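Long-range contacts in citryl-spermidine/3,4-dihydroxybenzoyl-citryl-spermidine:spermidine ligase (Bacillus anthracis, PDB 3TO3), which catalyses the ATP-dependent condensation of spermidine with citryl-spermidine intermediates in the biosynthesis of the siderophore petrobactin: residues K148-L153 and A384-G389; Q441-V446 and V453-K458. One frame throughout, in Å; residues are numbered along the deposited sequence.

Contact 1: K148-L153 and A384-G389. With ATP (adenosine-5'-triphosphate), chain E.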
ATOM      1  N   LYS B 148       0.656 -33.159 -19.960  1.00101.75           N
ATOM      2  CA  LYS B 148      -0.016 -32.026 -19.325  1.00 90.20           C
ATOM      3  C   LYS B 148      -1.296 -31.623 -20.068  1.00 83.81           C
ATOM      4  O   LYS B 148      -1.258 -31.273 -21.253  1.00 75.24           O
ATOM      5  CB  LYS B 148       0.920 -30.824 -19.250  1.00 89.58           C
ATOM      6  CG  LYS B 148       2.124 -30.985 -18.340  1.00 94.89           C
ATOM      7  CD  LYS B 148       1.799 -30.693 -16.882  1.00 97.67           C
ATOM      8  CE  LYS B 148       1.222 -31.929 -16.176  1.00107.35           C
ATOM      9  NZ  LYS B 148       1.111 -31.732 -14.689  1.00109.14           N
ATOM     10  N   SER B 149      -2.429 -31.676 -19.363  1.00 87.92           N
ATOM     11  CA  SER B 149      -3.706 -31.190 -19.888  1.00 81.83           C
ATOM     12  C   SER B 149      -3.731 -29.653 -19.829  1.00 72.86           C
ATOM     13  O   SER B 149      -2.773 -29.029 -19.334  1.00 62.54           O
ATOM     14  CB  SER B 149      -4.857 -31.740 -19.052  1.00 80.56           C
ATOM     15  OG  SER B 149      -4.853 -31.138 -17.764  1.00 83.54           O
ATOM     16  N   TYR B 150      -4.824 -29.053 -20.317  1.00 71.04           N
ATOM     17  CA  TYR B 150      -4.964 -27.592 -20.355  1.00 65.10           C
ATOM     18  C   TYR B 150      -4.823 -26.954 -18.979  1.00 55.39           C
ATOM     19  O   TYR B 150      -4.008 -26.064 -18.787  1.00 52.16           O
ATOM     20  CB  TYR B 150      -6.307 -27.159 -20.956  1.00 66.03           C
ATOM     21  CG  TYR B 150      -6.545 -25.659 -20.801  1.00 66.90           C
ATOM     22  CD1 TYR B 150      -7.549 -25.167 -19.971  1.00 68.67           C
ATOM     23  CD2 TYR B 150      -5.744 -24.740 -21.472  1.00 65.01           C
ATOM     24  CE1 TYR B 150      -7.755 -23.807 -19.830  1.00 66.79           C
ATOM     25  CE2 TYR B 150      -5.949 -23.383 -21.346  1.00 62.94           C
ATOM     26  CZ  TYR B 150      -6.948 -22.918 -20.519  1.00 66.13           C
ATOM     27  OH  TYR B 150      -7.128 -21.561 -20.380  1.00 74.26           O
ATOM     28  N   ASP B 151      -5.629 -27.422 -18.034  1.00 57.19           N
ATOM     29  CA  ASP B 151      -5.677 -26.847 -16.706  1.00 59.63           C
ATOM     30  C   ASP B 151      -4.335 -26.948 -16.003  1.00 55.71           C
ATOM     31  O   ASP B 151      -3.926 -26.001 -15.344  1.00 60.96           O
ATOM     32  CB  ASP B 151      -6.782 -27.505 -15.876  1.00 58.42           C
ATOM     33  CG  ASP B 151      -8.147 -27.255 -16.446  1.00 61.03           C
ATOM     34  OD1 ASP B 151      -8.398 -26.111 -16.864  1.00 64.10           O
ATOM     35  OD2 ASP B 151      -8.958 -28.210 -16.498  1.00 75.88           O
ATOM     36  N   GLU B 152      -3.669 -28.096 -16.165  1.00 65.53           N
ATOM     37  CA  GLU B 152      -2.342 -28.345 -15.605  1.00 68.15           C
ATOM     38  C   GLU B 152      -1.305 -27.390 -16.181  1.00 65.32           C
ATOM     39  O   GLU B 152      -0.435 -26.899 -15.454  1.00 62.70           O
ATOM     40  CB  GLU B 152      -1.904 -29.790 -15.851  1.00 81.65           C
ATOM     41  CG  GLU B 152      -2.217 -30.776 -14.730  1.00 97.96           C
ATOM     42  CD  GLU B 152      -2.207 -32.242 -15.211  1.00116.88           C
ATOM     43  OE1 GLU B 152      -1.958 -32.492 -16.419  1.00115.10           O
ATOM     44  OE2 GLU B 152      -2.457 -33.146 -14.376  1.00126.04           O
ATOM     45  N   LEU B 153      -1.396 -27.105 -17.479  1.00 65.18           N
ATOM     46  CA  LEU B 153      -0.464 -26.150 -18.086  1.00 66.02           C
ATOM     47  C   LEU B 153      -0.667 -24.698 -17.645  1.00 62.38           C
ATOM     48  O   LEU B 153       0.312 -23.968 -17.477  1.00 57.68           O
ATOM     49  CB  LEU B 153      -0.507 -26.235 -19.601  1.00 72.26           C
ATOM     50  CG  LEU B 153       0.292 -27.383 -20.199  1.00 74.06           C
ATOM     51  CD1 LEU B 153      -0.130 -27.608 -21.636  1.00 69.35           C
ATOM     52  CD2 LEU B 153       1.780 -27.050 -20.094  1.00 70.38           C
ATOM     53  N   ALA B 384      -5.738 -28.734 -24.882  1.00 36.55           N
ATOM     54  CA  ALA B 384      -5.580 -27.306 -25.094  1.00 42.37           C
ATOM     55  C   ALA B 384      -4.388 -26.796 -24.333  1.00 44.98           C
ATOM     56  O   ALA B 384      -4.081 -27.286 -23.255  1.00 45.11           O
ATOM     57  CB  ALA B 384      -6.847 -26.544 -24.642  1.00 39.47           C
ATOM     58  N   VAL B 385      -3.730 -25.790 -24.890  1.00 42.07           N
ATOM     59  CA  VAL B 385      -2.605 -25.176 -24.220  1.00 43.35           C
ATOM     60  C   VAL B 385      -2.759 -23.659 -24.346  1.00 35.21           C
ATOM     61  O   VAL B 385      -3.142 -23.162 -25.393  1.00 43.82           O
ATOM     62  CB  VAL B 385      -1.238 -25.685 -24.851  1.00 45.20           C
ATOM     63  CG1 VAL B 385      -1.231 -25.500 -26.340  1.00 42.57           C
ATOM     64  CG2 VAL B 385      -0.069 -24.952 -24.273  1.00 51.62           C
ATOM     65  N   PRO B 386      -2.441 -22.916 -23.281  1.00 38.89           N
ATOM     66  CA  PRO B 386      -2.416 -21.453 -23.396  1.00 36.19           C
ATOM     67  C   PRO B 386      -1.425 -21.012 -24.451  1.00 42.40           C
ATOM     68  O   PRO B 386      -0.335 -21.573 -24.549  1.00 47.55           O
ATOM     69  CB  PRO B 386      -1.945 -20.984 -22.019  1.00 31.17           C
ATOM     70  CG  PRO B 386      -1.575 -22.216 -21.250  1.00 38.08           C
ATOM     71  CD  PRO B 386      -2.239 -23.382 -21.900  1.00 45.85           C
ATOM     72  N   PHE B 387      -1.779 -19.999 -25.224  1.00 39.93           N
ATOM     73  CA  PHE B 387      -0.994 -19.693 -26.402  1.00 36.75           C
ATOM     74  C   PHE B 387       0.440 -19.265 -26.074  1.00 41.23           C
ATOM     75  O   PHE B 387       1.365 -19.676 -26.756  1.00 40.46           O
ATOM     76  CB  PHE B 387      -1.717 -18.708 -27.305  1.00 37.34           C
ATOM     77  CG  PHE B 387      -1.154 -18.622 -28.691  1.00 39.25           C
ATOM     78  CD1 PHE B 387      -1.637 -19.433 -29.691  1.00 37.16           C
ATOM     79  CD2 PHE B 387      -0.134 -17.735 -28.988  1.00 37.64           C
ATOM     80  CE1 PHE B 387      -1.135 -19.339 -30.980  1.00 40.64           C
ATOM     81  CE2 PHE B 387       0.370 -17.652 -30.258  1.00 43.38           C
ATOM     82  CZ  PHE B 387      -0.139 -18.451 -31.263  1.00 38.04           C
ATOM     83  N   ASN B 388       0.641 -18.488 -25.017  1.00 39.67           N
ATOM     84  CA  ASN B 388       2.010 -18.197 -24.593  1.00 44.28           C
ATOM     85  C   ASN B 388       2.791 -19.443 -24.105  1.00 47.28           C
ATOM     86  O   ASN B 388       4.008 -19.427 -23.997  1.00 42.10           O
ATOM     87  CB  ASN B 388       2.053 -17.079 -23.548  1.00 45.49           C
ATOM     88  CG  ASN B 388       1.364 -17.462 -22.245  1.00 53.67           C
ATOM     89  OD1 ASN B 388       0.289 -18.073 -22.243  1.00 55.23           O
ATOM     90  ND2 ASN B 388       1.974 -17.084 -21.127  1.00 52.62           N
ATOM     91  N   GLY B 389       2.100 -20.530 -23.822  1.00 40.57           N
ATOM     92  CA  GLY B 389       2.802 -21.771 -23.578  1.00 44.13           C
ATOM     93  C   GLY B 389       3.671 -22.209 -24.751  1.00 40.37           C
ATOM     94  O   GLY B 389       4.729 -22.799 -24.566  1.00 48.33           O
TER
HETATM   95  PB  ATP E 617      -7.074 -10.979 -17.313  0.71 84.11           P
HETATM   96  O1B ATP E 617      -7.470 -11.116 -15.864  0.71 79.96           O
HETATM   97  O2B ATP E 617      -7.645  -9.704 -17.874  0.71 83.35           O
HETATM   98  O3B ATP E 617      -7.580 -12.232 -18.117  0.71 56.14           O
HETATM   99  PA  ATP E 617      -4.646  -9.858 -16.822  0.71113.19           P
HETATM  100  O1A ATP E 617      -5.373  -9.293 -15.617  0.71110.20           O
HETATM  101  O2A ATP E 617      -4.325  -8.795 -17.866  0.71109.54           O
HETATM  102  O3A ATP E 617      -5.519 -10.963 -17.480  0.71129.61           O
HETATM  103  O5' ATP E 617      -3.314 -10.501 -16.295  0.71126.49           O
HETATM  104  C5' ATP E 617      -2.746 -11.581 -16.938  0.71119.91           C
HETATM  105  C4' ATP E 617      -1.379 -11.852 -16.650  0.71113.13           C
HETATM  106  O4' ATP E 617      -0.804 -12.682 -17.716  0.71106.95           O
HETATM  107  C3' ATP E 617      -0.589 -10.599 -16.635  0.71112.13           C
HETATM  108  O3' ATP E 617       0.005 -10.432 -15.406  0.71113.31           O
HETATM  109  C2' ATP E 617       0.419 -10.773 -17.696  0.71105.73           C
HETATM  110  O2' ATP E 617       1.608 -10.206 -17.337  0.71100.76           O
HETATM  111  C1' ATP E 617       0.523 -12.256 -17.793  0.71102.06           C
HETATM  112  N9  ATP E 617       1.192 -12.760 -18.962  0.71 90.74           N
HETATM  113  C8  ATP E 617       2.194 -13.656 -18.929  0.71 80.07           C
HETATM  114  N7  ATP E 617       2.572 -13.897 -20.191  0.71 77.72           N
HETATM  115  C5  ATP E 617       1.810 -13.165 -21.035  0.71 82.29           C
HETATM  116  C6  ATP E 617       1.773 -13.038 -22.431  0.71 77.09           C
HETATM  117  N6  ATP E 617       2.694 -13.792 -23.236  0.71 73.57           N
HETATM  118  N1  ATP E 617       0.869 -12.202 -22.992  0.71 77.65           N
HETATM  119  C2  ATP E 617       0.014 -11.499 -22.220  0.71 82.60           C
HETATM  120  N3  ATP E 617       0.027 -11.599 -20.871  0.71 87.43           N
HETATM  121  C4  ATP E 617       0.912 -12.423 -20.250  0.71 88.61           C
HETATM  122  O   HOH W   1      -2.748 -29.975 -23.584  1.00 53.53           O

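Contact 2: Q441-V446 and V453-K458. With ATP (adenosine-5'-triphosphate), chain E.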
ATOM      1  N   GLN B 441      -2.064 -14.253 -23.828  1.00 45.95           N
ATOM      2  CA  GLN B 441      -2.893 -14.758 -22.747  1.00 53.47           C
ATOM      3  C   GLN B 441      -4.382 -14.769 -23.122  1.00 53.25           C
ATOM      4  O   GLN B 441      -5.213 -15.294 -22.377  1.00 57.43           O
ATOM      5  CB  GLN B 441      -2.646 -13.937 -21.472  1.00 75.95           C
ATOM      6  CG  GLN B 441      -2.667 -14.763 -20.172  1.00100.13           C
ATOM      7  CD  GLN B 441      -4.002 -14.668 -19.414  1.00115.82           C
ATOM      8  OE1 GLN B 441      -4.753 -13.701 -19.579  1.00118.91           O
ATOM      9  NE2 GLN B 441      -4.295 -15.677 -18.581  1.00118.48           N
ATOM     10  N   ASN B 442      -4.718 -14.198 -24.280  1.00 44.35           N
ATOM     11  CA  ASN B 442      -6.095 -14.186 -24.764  1.00 42.28           C
ATOM     12  C   ASN B 442      -6.444 -15.350 -25.679  1.00 46.17           C
ATOM     13  O   ASN B 442      -7.561 -15.426 -26.207  1.00 45.42           O
ATOM     14  CB  ASN B 442      -6.386 -12.893 -25.515  1.00 47.58           C
ATOM     15  CG  ASN B 442      -6.373 -11.698 -24.604  1.00 68.65           C
ATOM     16  OD1 ASN B 442      -6.147 -10.564 -25.040  1.00 78.17           O
ATOM     17  ND2 ASN B 442      -6.577 -11.950 -23.308  1.00 67.59           N
HETATM   18  N   MSE B 443      -5.475 -16.233 -25.892  1.00 36.95           N
HETATM   19  CA  MSE B 443      -5.592 -17.216 -26.941  1.00 40.70           C
HETATM   20  C   MSE B 443      -5.259 -18.583 -26.388  1.00 42.24           C
HETATM   21  O   MSE B 443      -4.327 -18.749 -25.602  1.00 40.82           O
HETATM   22  CB  MSE B 443      -4.648 -16.875 -28.095  1.00 36.43           C
HETATM   23  CG  MSE B 443      -5.025 -15.624 -28.864  1.00 38.39           C
HETATM   24 SE   MSE B 443      -3.685 -15.069 -30.229  0.73 56.55          SE
HETATM   25  CE  MSE B 443      -3.815 -16.553 -31.479  1.00 34.13           C
ATOM     26  N   ILE B 444      -6.027 -19.563 -26.819  1.00 43.43           N
ATOM     27  CA  ILE B 444      -5.838 -20.937 -26.408  1.00 40.54           C
ATOM     28  C   ILE B 444      -5.726 -21.821 -27.628  1.00 43.91           C
ATOM     29  O   ILE B 444      -6.640 -21.855 -28.445  1.00 50.18           O
ATOM     30  CB  ILE B 444      -7.011 -21.390 -25.525  1.00 42.54           C
ATOM     31  CG1 ILE B 444      -7.084 -20.474 -24.300  1.00 40.35           C
ATOM     32  CG2 ILE B 444      -6.832 -22.848 -25.127  1.00 42.09           C
ATOM     33  CD1 ILE B 444      -8.169 -20.815 -23.332  1.00 44.69           C
ATOM     34  N   LEU B 445      -4.608 -22.530 -27.783  1.00 42.98           N
ATOM     35  CA  LEU B 445      -4.511 -23.479 -28.900  1.00 40.68           C
ATOM     36  C   LEU B 445      -5.179 -24.782 -28.542  1.00 43.53           C
ATOM     37  O   LEU B 445      -4.864 -25.373 -27.514  1.00 51.81           O
ATOM     38  CB  LEU B 445      -3.068 -23.753 -29.315  1.00 39.16           C
ATOM     39  CG  LEU B 445      -2.895 -24.763 -30.457  1.00 39.08           C
ATOM     40  CD1 LEU B 445      -3.366 -24.169 -31.779  1.00 33.98           C
ATOM     41  CD2 LEU B 445      -1.423 -25.172 -30.563  1.00 38.63           C
ATOM     42  N   VAL B 446      -6.126 -25.209 -29.370  1.00 41.96           N
ATOM     43  CA  VAL B 446      -6.678 -26.546 -29.248  1.00 46.46           C
ATOM     44  C   VAL B 446      -5.920 -27.470 -30.201  1.00 49.80           C
ATOM     45  O   VAL B 446      -5.705 -27.137 -31.369  1.00 50.69           O
ATOM     46  CB  VAL B 446      -8.154 -26.570 -29.590  1.00 48.49           C
ATOM     47  CG1 VAL B 446      -8.712 -27.996 -29.455  1.00 42.87           C
ATOM     48  CG2 VAL B 446      -8.889 -25.623 -28.681  1.00 43.05           C
ATOM     49  N   VAL B 453      -5.242 -27.780 -34.153  1.00 46.01           N
ATOM     50  CA  VAL B 453      -6.591 -27.994 -34.660  1.00 49.64           C
ATOM     51  C   VAL B 453      -7.347 -26.683 -34.908  1.00 46.36           C
ATOM     52  O   VAL B 453      -7.831 -26.432 -36.016  1.00 49.22           O
ATOM     53  CB  VAL B 453      -7.404 -28.961 -33.765  1.00 56.38           C
ATOM     54  CG1 VAL B 453      -8.811 -29.152 -34.318  1.00 51.16           C
ATOM     55  CG2 VAL B 453      -6.692 -30.313 -33.683  1.00 55.39           C
ATOM     56  N   ARG B 454      -7.520 -25.898 -33.843  1.00 42.42           N
ATOM     57  CA  ARG B 454      -8.330 -24.696 -33.880  1.00 41.44           C
ATOM     58  C   ARG B 454      -7.932 -23.762 -32.723  1.00 50.77           C
ATOM     59  O   ARG B 454      -7.179 -24.162 -31.821  1.00 49.91           O
ATOM     60  CB  ARG B 454      -9.826 -25.074 -33.845  1.00 51.38           C
ATOM     61  CG  ARG B 454     -10.256 -25.753 -32.545  1.00 50.58           C
ATOM     62  CD  ARG B 454     -11.347 -26.761 -32.775  1.00 55.20           C
ATOM     63  NE  ARG B 454     -12.679 -26.164 -32.777  1.00 62.89           N
ATOM     64  CZ  ARG B 454     -13.695 -26.594 -32.036  1.00 62.14           C
ATOM     65  NH1 ARG B 454     -13.540 -27.621 -31.207  1.00 61.92           N
ATOM     66  NH2 ARG B 454     -14.862 -25.987 -32.122  1.00 59.92           N
ATOM     67  N   ILE B 455      -8.394 -22.510 -32.785  1.00 46.39           N
ATOM     68  CA  ILE B 455      -8.092 -21.504 -31.772  1.00 45.24           C
ATOM     69  C   ILE B 455      -9.309 -21.103 -30.904  1.00 49.33           C
ATOM     70  O   ILE B 455     -10.451 -21.055 -31.374  1.00 51.50           O
ATOM     71  CB  ILE B 455      -7.480 -20.250 -32.425  1.00 50.06           C
ATOM     72  CG1 ILE B 455      -6.623 -19.510 -31.415  1.00 46.54           C
ATOM     73  CG2 ILE B 455      -8.545 -19.357 -33.024  1.00 40.61           C
ATOM     74  CD1 ILE B 455      -5.528 -20.409 -30.838  1.00 53.29           C
ATOM     75  N   ALA B 456      -9.071 -20.828 -29.630  1.00 47.98           N
ATOM     76  CA  ALA B 456     -10.142 -20.367 -28.748  1.00 44.83           C
ATOM     77  C   ALA B 456      -9.712 -19.028 -28.217  1.00 44.54           C
ATOM     78  O   ALA B 456      -8.550 -18.855 -27.875  1.00 49.03           O
ATOM     79  CB  ALA B 456     -10.357 -21.323 -27.612  1.00 43.94           C
ATOM     80  N   LEU B 457     -10.630 -18.070 -28.176  1.00 44.74           N
ATOM     81  CA  LEU B 457     -10.282 -16.697 -27.807  1.00 44.17           C
ATOM     82  C   LEU B 457     -11.067 -16.301 -26.585  1.00 40.83           C
ATOM     83  O   LEU B 457     -12.186 -16.779 -26.371  1.00 46.35           O
ATOM     84  CB  LEU B 457     -10.557 -15.738 -28.961  1.00 44.86           C
ATOM     85  CG  LEU B 457      -9.875 -16.136 -30.273  1.00 45.66           C
ATOM     86  CD1 LEU B 457     -10.665 -15.632 -31.452  1.00 53.13           C
ATOM     87  CD2 LEU B 457      -8.447 -15.620 -30.296  1.00 38.73           C
ATOM     88  N   LYS B 458     -10.468 -15.467 -25.755  1.00 36.83           N
ATOM     89  CA  LYS B 458     -11.126 -15.025 -24.530  1.00 42.10           C
ATOM     90  C   LYS B 458     -10.713 -13.596 -24.211  1.00 46.10           C
ATOM     91  O   LYS B 458      -9.867 -13.033 -24.916  1.00 44.65           O
ATOM     92  CB  LYS B 458     -10.808 -15.958 -23.357  1.00 38.12           C
ATOM     93  CG  LYS B 458      -9.303 -16.178 -23.061  1.00 38.42           C
ATOM     94  CD  LYS B 458      -9.185 -17.114 -21.835  1.00 47.92           C
ATOM     95  CE  LYS B 458      -7.735 -17.247 -21.301  1.00 43.98           C
ATOM     96  NZ  LYS B 458      -7.231 -15.966 -20.692  1.00 52.64           N
TER
HETATM   97  PB  ATP E 617      -7.074 -10.979 -17.313  0.71 84.11           P
HETATM   98  O1B ATP E 617      -7.470 -11.116 -15.864  0.71 79.96           O
HETATM   99  O2B ATP E 617      -7.645  -9.704 -17.874  0.71 83.35           O
HETATM  100  O3B ATP E 617      -7.580 -12.232 -18.117  0.71 56.14           O
HETATM  101  PA  ATP E 617      -4.646  -9.858 -16.822  0.71113.19           P
HETATM  102  O1A ATP E 617      -5.373  -9.293 -15.617  0.71110.20           O
HETATM  103  O2A ATP E 617      -4.325  -8.795 -17.866  0.71109.54           O
HETATM  104  O3A ATP E 617      -5.519 -10.963 -17.480  0.71129.61           O
HETATM  105  O5' ATP E 617      -3.314 -10.501 -16.295  0.71126.49           O
HETATM  106  C5' ATP E 617      -2.746 -11.581 -16.938  0.71119.91           C
HETATM  107  C4' ATP E 617      -1.379 -11.852 -16.650  0.71113.13           C
HETATM  108  O4' ATP E 617      -0.804 -12.682 -17.716  0.71106.95           O
HETATM  109  C3' ATP E 617      -0.589 -10.599 -16.635  0.71112.13           C
HETATM  110  O3' ATP E 617       0.005 -10.432 -15.406  0.71113.31           O
HETATM  111  C2' ATP E 617       0.419 -10.773 -17.696  0.71105.73           C
HETATM  112  O2' ATP E 617       1.608 -10.206 -17.337  0.71100.76           O
HETATM  113  C1' ATP E 617       0.523 -12.256 -17.793  0.71102.06           C
HETATM  114  N9  ATP E 617       1.192 -12.760 -18.962  0.71 90.74           N
HETATM  115  C8  ATP E 617       2.194 -13.656 -18.929  0.71 80.07           C
HETATM  116  N7  ATP E 617       2.572 -13.897 -20.191  0.71 77.72           N
HETATM  117  C5  ATP E 617       1.810 -13.165 -21.035  0.71 82.29           C
HETATM  118  C6  ATP E 617       1.773 -13.038 -22.431  0.71 77.09           C
HETATM  119  N6  ATP E 617       2.694 -13.792 -23.236  0.71 73.57           N
HETATM  120  N1  ATP E 617       0.869 -12.202 -22.992  0.71 77.65           N
HETATM  121  C2  ATP E 617       0.014 -11.499 -22.220  0.71 82.60           C
HETATM  122  N3  ATP E 617       0.027 -11.599 -20.871  0.71 87.43           N
HETATM  123  C4  ATP E 617       0.912 -12.423 -20.250  0.71 88.61           C

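Contact 1: K148-L153 and A384-G389
Tyr150, in the first turn of helix 150-156, sets its CA against the carbonyl of Ala384 in strand 383-386, a CA-H...O contact of 3.0 Å from Tyr150 CA to Ala384 O. The same oxygen lies at the edge of the Tyr150 ring, in its plane, and also accepts a hydrogen bond from a water that donates another to Lys148 O; the water bridges the two backbones. CG of Tyr150 stands anti to the backbone N (chi1 171°), which carries the ring along the strand until CE2 meets Pro386 CD at 3.8 Å, while nearer the backbone Tyr150 CB rests on Ala384 CB. One turn on, Leu153 reaches over with its CD1 branch, 3.7 Å from Val385 CG2, and its CB approaches Pro386 CD. The helix start is fixed from within: Ser149 occupies the N-cap position, and its backbone N-H is bonded to Glu152 OE1 at 3.1 Å, on the anti side of the carboxylate. After Pro386 the chain turns, with Gly389 N bonded to Pro386 O, and brings Asn388 to the adenine, Asn388 CB lying 3.4 Å from ATP N6. Helix 150-156 thus lies against strand 383-386 beside the nucleotide pocket; the strand's backbone pairs with strand 443-448, whose Ile444 touches both Tyr150 and Ala384, and Phe387 packs against side chains of helices 410-432 and 502-528.

Contact 2: Q441-V446 and V453-K458
A classic beta bulge sets two residues, Val453 and Arg454, opposite the one residue Val446 and interrupts an otherwise regular antiparallel hairpin. Val446 O accepts Val453 N at 2.9 Å and, more weakly, Arg454 N, so a single carbonyl serves two successive amides. Beyond the bulge, Ile444 and Ala456 form a hydrogen-bonded pair, flanked by the non-hydrogen-bonded pairs Leu445 with Ile455 and Met443 with Leu457. The strand axes run at 154° to each other.

Past the last pair Lys458 folds back across Ile444. Its chain is extended as far as CE and then bends at chi4 (68°), which swings NZ onto Gln441 O at 2.7 Å, nearly along the C=O axis, while CD and CE cross the CD1 tip of Ile444 at about a right angle. Lys458 N is meanwhile bonded to Asn442 O, so backbone and side chain together tie down the backbone of Gln441 and Asn442, which lie at the ATP and magnesium sites. Gln441, poorly ordered, lays CB 3.6 Å from ATP N3, and both residues belong to the magnesium site, which Asp459 completes.

On one face selenomethionine Met443 lies alongside Leu457, with Met443 CG 3.7 Å from Leu457 CD2. The selenomethionine CE also meets Ile455 CG1. On the other, Ile444 CB packs on Ala456 CB, and Val446 CB on Arg454 CG at 3.7 Å; the Arg454 guanidinium reaches out to Arg343 O. The hairpin lies between strand 383-386, antiparallel to 443-448, and strand 345-355, parallel to 451-457, and Met443 packs against helix 502-528.

How the contacts relate
From the N terminus, contact 1 closes first: 230 residues separate 148-153 from 384-389, among them the ATP-binding Ser283, Arg285, Lys299 and Arg311. Contact 2 opens only afterwards and closes a short hairpin with six residues between its segments, so the two stand in series, neither nested nor crossed. They meet through the sheet, where strand 383-386 and the residue after it probably bond to strand 443-448, by Val385 O to Leu445 N and Phe387 N to Met443 O, each 2.9 Å. Helix 150-156, strand 383-386 and the hairpin are thereby joined, and the pieces bring Asn388 and Gln441 to the same ATP.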